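Local structure of DNA polymerase (Pyrobaculum calidifontis, 5MDN) at residues A[114-119]-A[359-364]; A[18-23]-A[32-37]; A[355-360]-A[375-380]; A[121-126]-A[150-155]. The protein probably catalyses the template-directed synthesis of DNA, adding deoxyribonucleotides to a growing strand with release of diphosphate, as a member of polymerase family B. One frame throughout, in Å; residues are numbered along the deposited sequence.

Overall arrangement
Contacts 1 to 3 are buried; contact 4 lies nearer the surface. Contact 2 is sheet chemistry, with backbone hydrogen bonds between two strands and a salt-bridge network at one end. Helix 115-123 serves contact 1 through its beginning and contact 4 through its end, and both are carried mainly by side-chain packing. Contact 3 adds a weak arginine-to-carbonyl bond to CH-pi and apolar packing. Contacts 1 and 3 share Gly-359 and Leu-360, so the same turn meets helix 115-123 and helix 370-384. Tyr-119 ties three contacts together: its OH bonds Asp-35 of contact 2 and Trp-152 of contact 4. Arg-380 joins contacts 3 and 4 through Val-125 O, and contact 1 alone contains a magnesium ligand, Asp-363.

Contact 1 of 4, residues A[114-119]-A[359-364]; sequences RYYMRY and GLPLDQ
Met-117 reaches from the first turns of helix 115-123 onto Leu-360 and Pro-361, its side chain running at about a right angle to that of Leu-360. The methionine is curled: chi2 of -61° and chi3 of -59° fold the end of the chain back, with the sulfur at the bend. Met-117 CE thereby comes 3.7 Å from Leu-360 CD2, while Met-117 SD rests 3.9 Å from Pro-361 CD. Met-117 CE also lies 3.8 Å from Gly-359 O, so three successive residues of the turn line up along one side chain. Tyr-116 meets the proline with the edge of its ring, Tyr-116 CE2 being 4.3 Å from Pro-361 CG. Beyond the proline, the phenol end of Tyr-116 and the amide of Gln-364 come at each other from opposite directions, their planes 74° apart, with Gln-364 OE1 at the ring edge; the model is too tight there for a bond to be assigned, and the detail is doubtful. At its NE2 end the amide slides past the guanidinium of Arg-114, where Arg-114 NH1 and Gln-364 NE2 are both donors, which leaves the modelled orientation of the amide doubtful. Arg-114 has a clearer partner in Tyr-265, bonded through NH2. The packing joins the helix to the segment carrying Asp-363, which with Asp-7 binds a magnesium ion seen in this structure; the side chain of Gln-364 is about 5 Å from that metal.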
loop_
_atom_site.group_PDB
_atom_site.type_symbol
_atom_site.label_atom_id
_atom_site.label_comp_id
_atom_site.label_asym_id
_atom_site.label_seq_id
_atom_site.Cartn_x
_atom_site.Cartn_y
_atom_site.Cartn_z
ATOM N N ARG A 114 -12.996 -8.962 12.584
ATOM C CA ARG A 114 -13.807 -9.588 11.548
ATOM C C ARG A 114 -13.688 -11.108 11.626
ATOM O O ARG A 114 -12.629 -11.655 11.947
ATOM C CB ARG A 114 -13.424 -9.063 10.160
ATOM C CG ARG A 114 -12.087 -9.502 9.625
ATOM C CD ARG A 114 -11.824 -8.828 8.281
ATOM N NE ARG A 114 -11.515 -7.408 8.434
ATOM C CZ ARG A 114 -10.341 -6.863 8.131
ATOM N NH1 ARG A 114 -9.366 -7.619 7.646
ATOM N NH2 ARG A 114 -10.141 -5.565 8.312
ATOM N N TYR A 115 -14.804 -11.780 11.343
ATOM C CA TYR A 115 -15.000 -13.162 11.768
ATOM C C TYR A 115 -13.959 -14.107 11.170
ATOM O O TYR A 115 -13.352 -14.906 11.893
ATOM C CB TYR A 115 -16.419 -13.603 11.410
ATOM C CG TYR A 115 -16.756 -15.025 11.789
ATOM C CD1 TYR A 115 -16.770 -15.424 13.119
ATOM C CD2 TYR A 115 -17.108 -15.959 10.823
ATOM C CE1 TYR A 115 -17.089 -16.719 13.476
ATOM C CE2 TYR A 115 -17.435 -17.255 11.172
ATOM C CZ TYR A 115 -17.423 -17.630 12.497
ATOM O OH TYR A 115 -17.748 -18.922 12.843
ATOM N N TYR A 116 -13.742 -14.050 9.852
ATOM C CA TYR A 116 -12.826 -15.014 9.248
ATOM C C TYR A 116 -11.367 -14.743 9.602
ATOM O O TYR A 116 -10.537 -15.653 9.487
ATOM C CB TYR A 116 -13.017 -15.069 7.727
ATOM C CG TYR A 116 -12.570 -13.853 6.947
ATOM C CD1 TYR A 116 -13.293 -12.667 6.988
ATOM C CD2 TYR A 116 -11.444 -13.905 6.134
ATOM C CE1 TYR A 116 -12.892 -11.562 6.261
ATOM C CE2 TYR A 116 -11.036 -12.806 5.404
ATOM C CZ TYR A 116 -11.763 -11.637 5.472
ATOM O OH TYR A 116 -11.362 -10.537 4.748
ATOM N N MET A 117 -11.030 -13.523 10.030
ATOM C CA MET A 117 -9.710 -13.291 10.611
ATOM C C MET A 117 -9.629 -13.837 12.032
ATOM O O MET A 117 -8.583 -14.347 12.447
ATOM C CB MET A 117 -9.372 -11.801 10.592
ATOM C CG MET A 117 -9.073 -11.240 9.212
ATOM S SD MET A 117 -7.660 -12.029 8.425
ATOM C CE MET A 117 -6.370 -11.681 9.616
ATOM N N ARG A 118 -10.722 -13.720 12.792
ATOM C CA ARG A 118 -10.797 -14.337 14.113
ATOM C C ARG A 118 -10.515 -15.833 14.037
ATOM O O ARG A 118 -9.776 -16.382 14.862
ATOM C CB ARG A 118 -12.178 -14.082 14.719
ATOM C CG ARG A 118 -12.364 -14.591 16.140
ATOM C CD ARG A 118 -11.824 -13.613 17.172
ATOM N NE ARG A 118 -10.423 -13.850 17.490
ATOM C CZ ARG A 118 -9.719 -13.111 18.339
ATOM N NH1 ARG A 118 -10.290 -12.086 18.956
ATOM N NH2 ARG A 118 -8.445 -13.394 18.571
ATOM N N TYR A 119 -11.109 -16.511 13.052
ATOM C CA TYR A 119 -10.927 -17.954 12.918
ATOM C C TYR A 119 -9.471 -18.311 12.647
ATOM O O TYR A 119 -8.903 -19.192 13.304
ATOM C CB TYR A 119 -11.828 -18.493 11.807
ATOM C CG TYR A 119 -11.663 -19.974 11.558
ATOM C CD1 TYR A 119 -12.353 -20.907 12.321
ATOM C CD2 TYR A 119 -10.819 -20.440 10.559
ATOM C CE1 TYR A 119 -12.203 -22.262 12.097
ATOM C CE2 TYR A 119 -10.662 -21.790 10.329
ATOM C CZ TYR A 119 -11.357 -22.698 11.100
ATOM O OH TYR A 119 -11.203 -24.045 10.872
ATOM N N GLY A 359 -0.002 -12.063 8.396
ATOM C CA GLY A 359 -1.116 -12.985 8.428
ATOM C C GLY A 359 -2.365 -12.568 7.683
ATOM O O GLY A 359 -3.394 -13.239 7.823
ATOM N N LEU A 360 -2.313 -11.496 6.891
ATOM C CA LEU A 360 -3.473 -11.130 6.092
ATOM C C LEU A 360 -3.506 -11.920 4.784
ATOM O O LEU A 360 -2.458 -12.294 4.248
ATOM C CB LEU A 360 -3.467 -9.634 5.790
ATOM C CG LEU A 360 -3.777 -8.686 6.951
ATOM C CD1 LEU A 360 -3.532 -7.241 6.538
ATOM C CD2 LEU A 360 -5.208 -8.872 7.430
ATOM N N PRO A 361 -4.698 -12.194 4.255
ATOM C CA PRO A 361 -4.788 -12.882 2.961
ATOM C C PRO A 361 -4.203 -12.041 1.833
ATOM O O PRO A 361 -4.004 -10.829 1.956
ATOM C CB PRO A 361 -6.295 -13.103 2.773
ATOM C CG PRO A 361 -6.885 -12.954 4.140
ATOM C CD PRO A 361 -6.022 -11.970 4.857
ATOM N N LEU A 362 -3.913 -12.719 0.720
ATOM C CA LEU A 362 -3.174 -12.091 -0.369
ATOM C C LEU A 362 -3.938 -10.918 -0.974
ATOM O O LEU A 362 -3.321 -9.944 -1.423
ATOM C CB LEU A 362 -2.851 -13.135 -1.441
ATOM C CG LEU A 362 -1.788 -12.810 -2.490
ATOM C CD1 LEU A 362 -0.593 -12.126 -1.848
ATOM C CD2 LEU A 362 -1.352 -14.087 -3.194
ATOM N N ASP A 363 -5.270 -10.996 -1.007
ATOM C CA ASP A 363 -6.075 -9.915 -1.558
ATOM C C ASP A 363 -6.170 -8.701 -0.638
ATOM O O ASP A 363 -6.680 -7.661 -1.071
ATOM C CB ASP A 363 -7.480 -10.429 -1.897
ATOM C CG ASP A 363 -8.147 -11.144 -0.735
ATOM O OD1 ASP A 363 -8.198 -10.584 0.378
ATOM O OD2 ASP A 363 -8.620 -12.283 -0.937
ATOM N N GLN A 364 -5.705 -8.802 0.609
ATOM C CA GLN A 364 -5.789 -7.700 1.559
ATOM C C GLN A 364 -4.445 -7.154 2.017
ATOM O O GLN A 364 -4.400 -6.013 2.491
ATOM C CB GLN A 364 -6.579 -8.121 2.807
ATOM C CG GLN A 364 -8.063 -8.343 2.574
ATOM C CD GLN A 364 -8.725 -9.082 3.720
ATOM O OE1 GLN A 364 -9.491 -10.024 3.513
ATOM N NE2 GLN A 364 -8.438 -8.648 4.939
#

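Contact 2 of 4, residues A[18-23]-A[32-37]; sequences EVRVFG and VLVDRR
Strands 18-23 and 32-35 run antiparallel, 162° apart in direction, with Val-19 facing Asp-35 and Val-21 facing Leu-33 as hydrogen-bonded pairs. Each of these pairs exchanges two backbone bonds, from Val-19 N to Asp-35 O at 2.9 Å and back from Asp-35 N to Val-19 O, and likewise between Val-21 and Leu-33. In the non-hydrogen-bonded pairs, side chains take over. Val-32 swings CG2 anti to its own nitrogen and sets it over a face of the Phe-22 ring, 4.0 Å from the centroid and displaced toward the rim. Arg-20 runs alongside Val-34 in the same direction. At the strand end, Glu-18 is fully extended, its CG lying 3.4 Å from Val-34 CG2, and its carboxylate is shared by two arginines. Arg-36 NE makes a weak hydrogen bond of 3.0 Å to Glu-18 OE1 within a salt bridge, carboxylate and guanidinium planes being 83° apart; Arg-20 NH2 lies 3.2 Å from Glu-18 OE2. Replacing Glu-18 with a leucine would probably leave Arg-20 and Arg-36 without their common counter-charge. Arg-36 has a second anionic partner in Glu-148, and Asp-35 OD2 bonds Tyr-119 OH. In this beta hairpin, strand 17-24 is flanked by strand 5-12 and strand 30-35 by strand 144-155, while helix 115-123 packs Tyr-115 and Tyr-119 against Val-19.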
loop_
_atom_site.group_PDB
_atom_site.type_symbol
_atom_site.label_atom_id
_atom_site.label_comp_id
_atom_site.label_asym_id
_atom_site.label_seq_id
_atom_site.Cartn_x
_atom_site.Cartn_y
_atom_site.Cartn_z
ATOM N N GLU A 18 -20.420 -20.436 9.101
ATOM C CA GLU A 18 -19.590 -21.482 8.520
ATOM C C GLU A 18 -18.397 -20.841 7.822
ATOM O O GLU A 18 -18.576 -20.045 6.895
ATOM C CB GLU A 18 -20.421 -22.321 7.548
ATOM C CG GLU A 18 -19.668 -23.408 6.847
ATOM C CD GLU A 18 -20.552 -24.211 5.913
ATOM O OE1 GLU A 18 -21.535 -24.814 6.396
ATOM O OE2 GLU A 18 -20.267 -24.241 4.697
ATOM N N VAL A 19 -17.186 -21.199 8.254
ATOM C CA VAL A 19 -15.957 -20.628 7.706
ATOM C C VAL A 19 -15.458 -21.501 6.562
ATOM O O VAL A 19 -15.372 -22.728 6.695
ATOM C CB VAL A 19 -14.880 -20.493 8.796
ATOM C CG1 VAL A 19 -13.629 -19.840 8.231
ATOM C CG2 VAL A 19 -15.414 -19.706 9.976
ATOM N N ARG A 20 -15.123 -20.868 5.439
ATOM C CA ARG A 20 -14.552 -21.547 4.284
ATOM C C ARG A 20 -13.151 -21.017 4.010
ATOM O O ARG A 20 -12.904 -19.810 4.105
ATOM C CB ARG A 20 -15.429 -21.356 3.043
ATOM C CG ARG A 20 -16.879 -21.759 3.236
ATOM C CD ARG A 20 -17.521 -22.129 1.908
ATOM N NE ARG A 20 -18.872 -22.654 2.081
ATOM C CZ ARG A 20 -19.975 -21.916 1.998
ATOM N NH1 ARG A 20 -19.889 -20.617 1.743
ATOM N NH2 ARG A 20 -21.164 -22.475 2.171
ATOM N N VAL A 21 -12.235 -21.924 3.673
ATOM C CA VAL A 21 -10.860 -21.574 3.324
ATOM C C VAL A 21 -10.510 -22.285 2.024
ATOM O O VAL A 21 -10.567 -23.519 1.953
ATOM C CB VAL A 21 -9.859 -21.950 4.431
ATOM C CG1 VAL A 21 -8.528 -21.260 4.190
ATOM C CG2 VAL A 21 -10.406 -21.589 5.806
ATOM N N PHE A 22 -10.153 -21.514 1.000
ATOM C CA PHE A 22 -9.800 -22.047 -0.310
ATOM C C PHE A 22 -8.283 -22.103 -0.455
ATOM O O PHE A 22 -7.579 -21.168 -0.061
ATOM C CB PHE A 22 -10.401 -21.187 -1.426
ATOM C CG PHE A 22 -11.894 -21.011 -1.326
ATOM C CD1 PHE A 22 -12.441 -20.039 -0.504
ATOM C CD2 PHE A 22 -12.750 -21.817 -2.060
ATOM C CE1 PHE A 22 -13.811 -19.874 -0.411
ATOM C CE2 PHE A 22 -14.122 -21.658 -1.970
ATOM C CZ PHE A 22 -14.652 -20.684 -1.145
ATOM N N GLY A 23 -7.785 -23.189 -1.032
ATOM C CA GLY A 23 -6.352 -23.367 -1.129
ATOM C C GLY A 23 -5.957 -24.469 -2.088
ATOM O O GLY A 23 -6.758 -24.919 -2.908
ATOM N N VAL A 32 -11.423 -26.747 -0.959
ATOM C CA VAL A 32 -11.987 -25.818 0.013
ATOM C C VAL A 32 -12.197 -26.562 1.327
ATOM O O VAL A 32 -12.783 -27.651 1.348
ATOM C CB VAL A 32 -13.305 -25.189 -0.487
ATOM C CG1 VAL A 32 -14.257 -26.255 -1.013
ATOM C CG2 VAL A 32 -13.961 -24.371 0.616
ATOM N N LEU A 33 -11.706 -25.980 2.419
ATOM C CA LEU A 33 -11.847 -26.540 3.754
ATOM C C LEU A 33 -12.903 -25.751 4.514
ATOM O O LEU A 33 -12.968 -24.523 4.410
ATOM C CB LEU A 33 -10.516 -26.518 4.511
ATOM C CG LEU A 33 -9.607 -27.742 4.369
ATOM C CD1 LEU A 33 -9.246 -28.017 2.920
ATOM C CD2 LEU A 33 -8.353 -27.569 5.213
ATOM N N VAL A 34 -13.726 -26.460 5.283
ATOM C CA VAL A 34 -14.880 -25.859 5.933
ATOM C C VAL A 34 -14.898 -26.214 7.415
ATOM O O VAL A 34 -14.454 -27.291 7.828
ATOM C CB VAL A 34 -16.187 -26.299 5.230
ATOM C CG1 VAL A 34 -16.659 -27.662 5.724
ATOM C CG2 VAL A 34 -17.250 -25.252 5.397
ATOM N N ASP A 35 -15.390 -25.274 8.223
ATOM C CA ASP A 35 -15.551 -25.471 9.661
ATOM C C ASP A 35 -16.856 -24.825 10.097
ATOM O O ASP A 35 -17.038 -23.616 9.925
ATOM C CB ASP A 35 -14.378 -24.879 10.448
ATOM C CG ASP A 35 -14.272 -25.442 11.856
ATOM O OD1 ASP A 35 -15.292 -25.933 12.387
ATOM O OD2 ASP A 35 -13.166 -25.394 12.433
ATOM N N ARG A 36 -17.758 -25.627 10.660
ATOM C CA ARG A 36 -19.036 -25.132 11.150
ATOM C C ARG A 36 -19.065 -24.932 12.660
ATOM O O ARG A 36 -20.012 -24.325 13.170
ATOM C CB ARG A 36 -20.156 -26.095 10.741
ATOM C CG ARG A 36 -20.174 -26.407 9.255
ATOM C CD ARG A 36 -21.370 -27.265 8.871
ATOM N NE ARG A 36 -21.365 -27.588 7.445
ATOM C CZ ARG A 36 -20.632 -28.552 6.896
ATOM N NH1 ARG A 36 -19.836 -29.299 7.650
ATOM N NH2 ARG A 36 -20.690 -28.767 5.589
ATOM N N ARG A 37 -18.064 -25.433 13.384
ATOM C CA ARG A 37 -18.108 -25.453 14.840
ATOM C C ARG A 37 -17.591 -24.175 15.493
ATOM O O ARG A 37 -17.921 -23.921 16.658
ATOM C CB ARG A 37 -17.337 -26.673 15.354
ATOM C CG ARG A 37 -18.082 -27.964 15.045
ATOM C CD ARG A 37 -17.455 -29.211 15.642
ATOM N NE ARG A 37 -18.291 -30.375 15.358
ATOM C CZ ARG A 37 -18.153 -31.154 14.289
ATOM N NH1 ARG A 37 -17.201 -30.903 13.401
ATOM N NH2 ARG A 37 -18.968 -32.184 14.108
#

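Contact 3 of 4, residues A[355-360]-A[375-380]; sequences SSVSGL and EWMLLR
Leu-360 and Trp-376 meet where the turn that follows helix 326-356 packs on helix 370-384, helices separated by the short helix 362-365. Three kinds of interaction hold it. The first is CH-pi: Leu-360 CD2 sits over one face of the indole, 3.8 Å from the centroid of the five-membered ring, the side chains crossing at about a right angle. Met-117 and Arg-114 also pack on this indole. With the indole of Trp-376 cut back to an alanine, Leu-360 CD2 would probably face a gap and Met-117 and Arg-114 would lose the surface they lie on. The second is apolar packing: Met-377 extends with CG anti to its backbone nitrogen, chi1 -171°, along the turn, bringing SD within 4.1 Å of Val-357 CG1 and CB within 3.6 Å of Ser-358 CA. Met-510 of helix 495-512 touches this same group. The third is polar. Met-377 CA makes a C-H...O contact of 3.3 Å with Ser-358 O, and Arg-380 bends at chi3 to pass beside Gly-359, whose want of a side chain admits Arg-380 NE to 3.9 Å from Gly-359 CA. Arg-380 NH1 goes elsewhere, to Val-125 O; Arg-380 NH2 makes a weak hydrogen bond of 3.3 Å to Gly-359 O.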
loop_
_atom_site.group_PDB
_atom_site.type_symbol
_atom_site.label_atom_id
_atom_site.label_comp_id
_atom_site.label_asym_id
_atom_site.label_seq_id
_atom_site.Cartn_x
_atom_site.Cartn_y
_atom_site.Cartn_z
ATOM N N SER A 355 2.324 -11.913 3.124
ATOM C CA SER A 355 1.031 -12.433 3.558
ATOM C C SER A 355 1.188 -13.516 4.621
ATOM O O SER A 355 0.387 -13.586 5.559
ATOM C CB SER A 355 0.251 -12.968 2.358
ATOM O OG SER A 355 -0.943 -13.603 2.777
ATOM N N SER A 356 2.204 -14.376 4.484
ATOM C CA SER A 356 2.422 -15.421 5.478
ATOM C C SER A 356 2.996 -14.838 6.762
ATOM O O SER A 356 2.659 -15.289 7.864
ATOM C CB SER A 356 3.340 -16.506 4.914
ATOM O OG SER A 356 4.607 -15.976 4.564
ATOM N N VAL A 357 3.857 -13.825 6.641
ATOM C CA VAL A 357 4.081 -12.917 7.755
ATOM C C VAL A 357 2.867 -12.000 7.889
ATOM O O VAL A 357 2.044 -11.879 6.975
ATOM C CB VAL A 357 5.380 -12.118 7.550
ATOM C CG1 VAL A 357 5.816 -11.447 8.843
ATOM C CG2 VAL A 357 6.481 -13.029 7.018
ATOM N N SER A 358 2.718 -11.401 9.073
ATOM C CA SER A 358 1.606 -10.496 9.365
ATOM C C SER A 358 0.272 -11.238 9.404
ATOM O O SER A 358 -0.511 -11.062 10.343
ATOM C CB SER A 358 1.559 -9.347 8.350
ATOM O OG SER A 358 0.795 -9.703 7.213
ATOM N N GLY A 359 -0.002 -12.063 8.396
ATOM C CA GLY A 359 -1.116 -12.985 8.428
ATOM C C GLY A 359 -2.365 -12.568 7.683
ATOM O O GLY A 359 -3.394 -13.239 7.823
ATOM N N LEU A 360 -2.313 -11.496 6.891
ATOM C CA LEU A 360 -3.473 -11.130 6.092
ATOM C C LEU A 360 -3.506 -11.920 4.784
ATOM O O LEU A 360 -2.458 -12.294 4.248
ATOM C CB LEU A 360 -3.467 -9.634 5.790
ATOM C CG LEU A 360 -3.777 -8.686 6.951
ATOM C CD1 LEU A 360 -3.532 -7.241 6.538
ATOM C CD2 LEU A 360 -5.208 -8.872 7.430
ATOM N N GLU A 375 -0.788 -4.307 12.820
ATOM C CA GLU A 375 -1.730 -4.563 13.904
ATOM C C GLU A 375 -2.380 -5.936 13.782
ATOM O O GLU A 375 -2.672 -6.573 14.801
ATOM C CB GLU A 375 -2.785 -3.462 13.939
ATOM C CG GLU A 375 -3.503 -3.345 15.259
ATOM C CD GLU A 375 -4.147 -1.986 15.435
ATOM O OE1 GLU A 375 -5.142 -1.702 14.736
ATOM O OE2 GLU A 375 -3.652 -1.199 16.269
ATOM N N TRP A 376 -2.610 -6.414 12.557
ATOM C CA TRP A 376 -3.110 -7.772 12.376
ATOM C C TRP A 376 -2.063 -8.824 12.712
ATOM O O TRP A 376 -2.425 -9.957 13.048
ATOM C CB TRP A 376 -3.610 -7.968 10.944
ATOM C CG TRP A 376 -5.001 -7.462 10.737
ATOM C CD1 TRP A 376 -5.389 -6.410 9.956
ATOM C CD2 TRP A 376 -6.196 -7.978 11.335
ATOM N NE1 TRP A 376 -6.752 -6.245 10.028
ATOM C CE2 TRP A 376 -7.270 -7.196 10.867
ATOM C CE3 TRP A 376 -6.461 -9.029 12.218
ATOM C CZ2 TRP A 376 -8.588 -7.432 11.252
ATOM C CZ3 TRP A 376 -7.769 -9.261 12.600
ATOM C CH2 TRP A 376 -8.815 -8.467 12.119
ATOM N N MET A 377 -0.778 -8.480 12.624
ATOM C CA MET A 377 0.265 -9.378 13.112
ATOM C C MET A 377 0.260 -9.440 14.634
ATOM O O MET A 377 0.303 -10.527 15.221
ATOM C CB MET A 377 1.632 -8.928 12.599
ATOM C CG MET A 377 2.751 -9.922 12.876
ATOM S SD MET A 377 4.309 -9.454 12.102
ATOM C CE MET A 377 4.657 -7.926 12.966
ATOM N N LEU A 378 0.225 -8.275 15.290
ATOM C CA LEU A 378 0.269 -8.241 16.749
ATOM C C LEU A 378 -0.944 -8.923 17.369
ATOM O O LEU A 378 -0.829 -9.530 18.439
ATOM C CB LEU A 378 0.382 -6.797 17.238
ATOM C CG LEU A 378 1.675 -6.076 16.849
ATOM C CD1 LEU A 378 1.680 -4.650 17.373
ATOM C CD2 LEU A 378 2.891 -6.842 17.349
ATOM N N LEU A 379 -2.110 -8.835 16.718
ATOM C CA LEU A 379 -3.275 -9.577 17.195
ATOM C C LEU A 379 -3.022 -11.076 17.156
ATOM O O LEU A 379 -3.445 -11.810 18.056
ATOM C CB LEU A 379 -4.505 -9.242 16.355
ATOM C CG LEU A 379 -5.183 -7.883 16.486
ATOM C CD1 LEU A 379 -6.376 -7.853 15.554
ATOM C CD2 LEU A 379 -5.606 -7.628 17.915
ATOM N N ARG A 380 -2.331 -11.549 16.116
ATOM C CA ARG A 380 -2.014 -12.969 16.019
ATOM C C ARG A 380 -1.033 -13.382 17.108
ATOM O O ARG A 380 -1.203 -14.430 17.740
ATOM C CB ARG A 380 -1.453 -13.284 14.632
ATOM C CG ARG A 380 -1.562 -14.742 14.221
ATOM C CD ARG A 380 -1.106 -14.938 12.785
ATOM N NE ARG A 380 -2.175 -14.676 11.826
ATOM C CZ ARG A 380 -2.873 -15.626 11.209
ATOM N NH1 ARG A 380 -2.612 -16.904 11.447
ATOM N NH2 ARG A 380 -3.828 -15.299 10.350
#

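Contact 4 of 4, residues A[121-126]-A[150-155]; sequences IDKGVV and VEWAGV
In Val-125, a chi1 of -177° turns CG2 anti to the carbonyl carbon and toward Trp-152, whose own chi2 of 85° presents the flat of the indole to it. The methyl stands almost directly above the six-membered ring, 3.4 Å from its centroid and 8° off the normal, as a CH-pi contact; Val-125 CG1 reaches the far end of that ring, 3.8 Å from Trp-152 CH2. The pyrrole side of the indole meets Lys-123, whose CB lies 3.9 Å from Trp-152 CD1. A hydrogen bond from Trp-152 NE1 to Tyr-119 OH anchors the indole edge and is likely to limit its rotation. Further along, Val-126 CG2 and Val-155 CB touch at 3.9 Å, their side chains crossing near a right angle at the surface. Val-125 is brought to the tryptophan by the way helix 115-123 stops: Gly-124, with positive phi, is the C-prime residue of a Schellman motif, and strand 144-155, which makes a classic beta bulge at Val-150 and Glu-151 opposite Glu-134, packs against that helix end.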
loop_
_atom_site.group_PDB
_atom_site.type_symbol
_atom_site.label_atom_id
_atom_site.label_comp_id
_atom_site.label_asym_id
_atom_site.label_seq_id
_atom_site.Cartn_x
_atom_site.Cartn_y
_atom_site.Cartn_z
ATOM N N ILE A 121 -6.737 -16.595 13.159
ATOM C CA ILE A 121 -5.900 -16.281 14.316
ATOM C C ILE A 121 -6.021 -17.371 15.375
ATOM O O ILE A 121 -5.015 -17.901 15.863
ATOM C CB ILE A 121 -6.263 -14.897 14.884
ATOM C CG1 ILE A 121 -5.726 -13.789 13.976
ATOM C CG2 ILE A 121 -5.731 -14.737 16.302
ATOM C CD1 ILE A 121 -6.163 -12.398 14.385
ATOM N N ASP A 122 -7.254 -17.717 15.753
ATOM C CA ASP A 122 -7.459 -18.656 16.853
ATOM C C ASP A 122 -7.003 -20.063 16.486
ATOM O O ASP A 122 -6.445 -20.779 17.326
ATOM C CB ASP A 122 -8.931 -18.659 17.266
ATOM C CG ASP A 122 -9.343 -17.377 17.960
ATOM O OD1 ASP A 122 -8.645 -16.354 17.791
ATOM O OD2 ASP A 122 -10.367 -17.393 18.674
ATOM N N LYS A 123 -7.229 -20.482 15.245
ATOM C CA LYS A 123 -6.850 -21.817 14.803
ATOM C C LYS A 123 -5.432 -21.881 14.251
ATOM O O LYS A 123 -4.958 -22.974 13.924
ATOM C CB LYS A 123 -7.837 -22.324 13.747
ATOM C CG LYS A 123 -9.283 -22.317 14.214
ATOM C CD LYS A 123 -9.493 -23.282 15.368
ATOM C CE LYS A 123 -10.889 -23.154 15.948
ATOM N NZ LYS A 123 -11.060 -23.969 17.184
ATOM N N GLY A 124 -4.745 -20.747 14.148
ATOM C CA GLY A 124 -3.393 -20.734 13.626
ATOM C C GLY A 124 -3.293 -20.958 12.134
ATOM O O GLY A 124 -2.273 -21.465 11.658
ATOM N N VAL A 125 -4.325 -20.590 11.381
ATOM C CA VAL A 125 -4.290 -20.704 9.927
ATOM C C VAL A 125 -3.503 -19.524 9.373
ATOM O O VAL A 125 -3.895 -18.365 9.549
ATOM C CB VAL A 125 -5.707 -20.746 9.339
ATOM C CG1 VAL A 125 -5.649 -20.931 7.829
ATOM C CG2 VAL A 125 -6.525 -21.844 9.993
ATOM N N VAL A 126 -2.399 -19.814 8.700
ATOM C CA VAL A 126 -1.530 -18.792 8.127
ATOM C C VAL A 126 -1.719 -18.806 6.614
ATOM O O VAL A 126 -1.517 -19.850 5.978
ATOM C CB VAL A 126 -0.056 -19.014 8.514
ATOM C CG1 VAL A 126 0.165 -18.633 9.971
ATOM C CG2 VAL A 126 0.361 -20.465 8.291
ATOM N N VAL A 150 -11.171 -31.251 10.861
ATOM C CA VAL A 150 -11.254 -31.794 12.211
ATOM C C VAL A 150 -10.409 -30.980 13.180
ATOM O O VAL A 150 -10.895 -30.541 14.226
ATOM C CB VAL A 150 -10.844 -33.281 12.211
ATOM C CG1 VAL A 150 -11.039 -33.884 13.593
ATOM C CG2 VAL A 150 -11.641 -34.049 11.168
ATOM N N GLU A 151 -9.138 -30.765 12.851
ATOM C CA GLU A 151 -8.258 -29.989 13.710
ATOM C C GLU A 151 -7.108 -29.443 12.876
ATOM O O GLU A 151 -6.544 -30.157 12.043
ATOM C CB GLU A 151 -7.728 -30.838 14.871
ATOM C CG GLU A 151 -6.941 -30.053 15.900
ATOM C CD GLU A 151 -6.435 -30.922 17.030
ATOM O OE1 GLU A 151 -6.177 -32.120 16.789
ATOM O OE2 GLU A 151 -6.307 -30.411 18.161
ATOM N N TRP A 152 -6.770 -28.176 13.106
ATOM C CA TRP A 152 -5.597 -27.566 12.498
ATOM C C TRP A 152 -4.361 -27.852 13.342
ATOM O O TRP A 152 -4.368 -27.648 14.561
ATOM C CB TRP A 152 -5.786 -26.056 12.347
ATOM C CG TRP A 152 -6.828 -25.663 11.352
ATOM C CD1 TRP A 152 -8.170 -25.561 11.565
ATOM C CD2 TRP A 152 -6.609 -25.295 9.984
ATOM N NE1 TRP A 152 -8.804 -25.163 10.413
ATOM C CE2 TRP A 152 -7.868 -24.993 9.427
ATOM C CE3 TRP A 152 -5.472 -25.194 9.177
ATOM C CZ2 TRP A 152 -8.022 -24.599 8.099
ATOM C CZ3 TRP A 152 -5.626 -24.806 7.857
ATOM C CH2 TRP A 152 -6.892 -24.511 7.332
ATOM N N ALA A 153 -3.302 -28.323 12.690
ATOM C CA ALA A 153 -1.996 -28.398 13.329
ATOM C C ALA A 153 -1.234 -27.102 13.087
ATOM O O ALA A 153 -1.834 -26.023 13.041
ATOM C CB ALA A 153 -1.205 -29.599 12.809
ATOM N N GLY A 154 0.078 -27.192 12.932
ATOM C CA GLY A 154 0.909 -26.036 12.659
ATOM C C GLY A 154 1.100 -25.792 11.178
ATOM O O GLY A 154 0.251 -26.135 10.349
ATOM N N VAL A 155 2.235 -25.182 10.844
ATOM C CA VAL A 155 2.635 -24.930 9.467
ATOM C C VAL A 155 3.967 -25.630 9.222
ATOM O O VAL A 155 4.789 -25.771 10.134
ATOM C CB VAL A 155 2.719 -23.407 9.186
ATOM C CG1 VAL A 155 2.789 -22.629 10.495
ATOM C CG2 VAL A 155 3.908 -23.048 8.297
#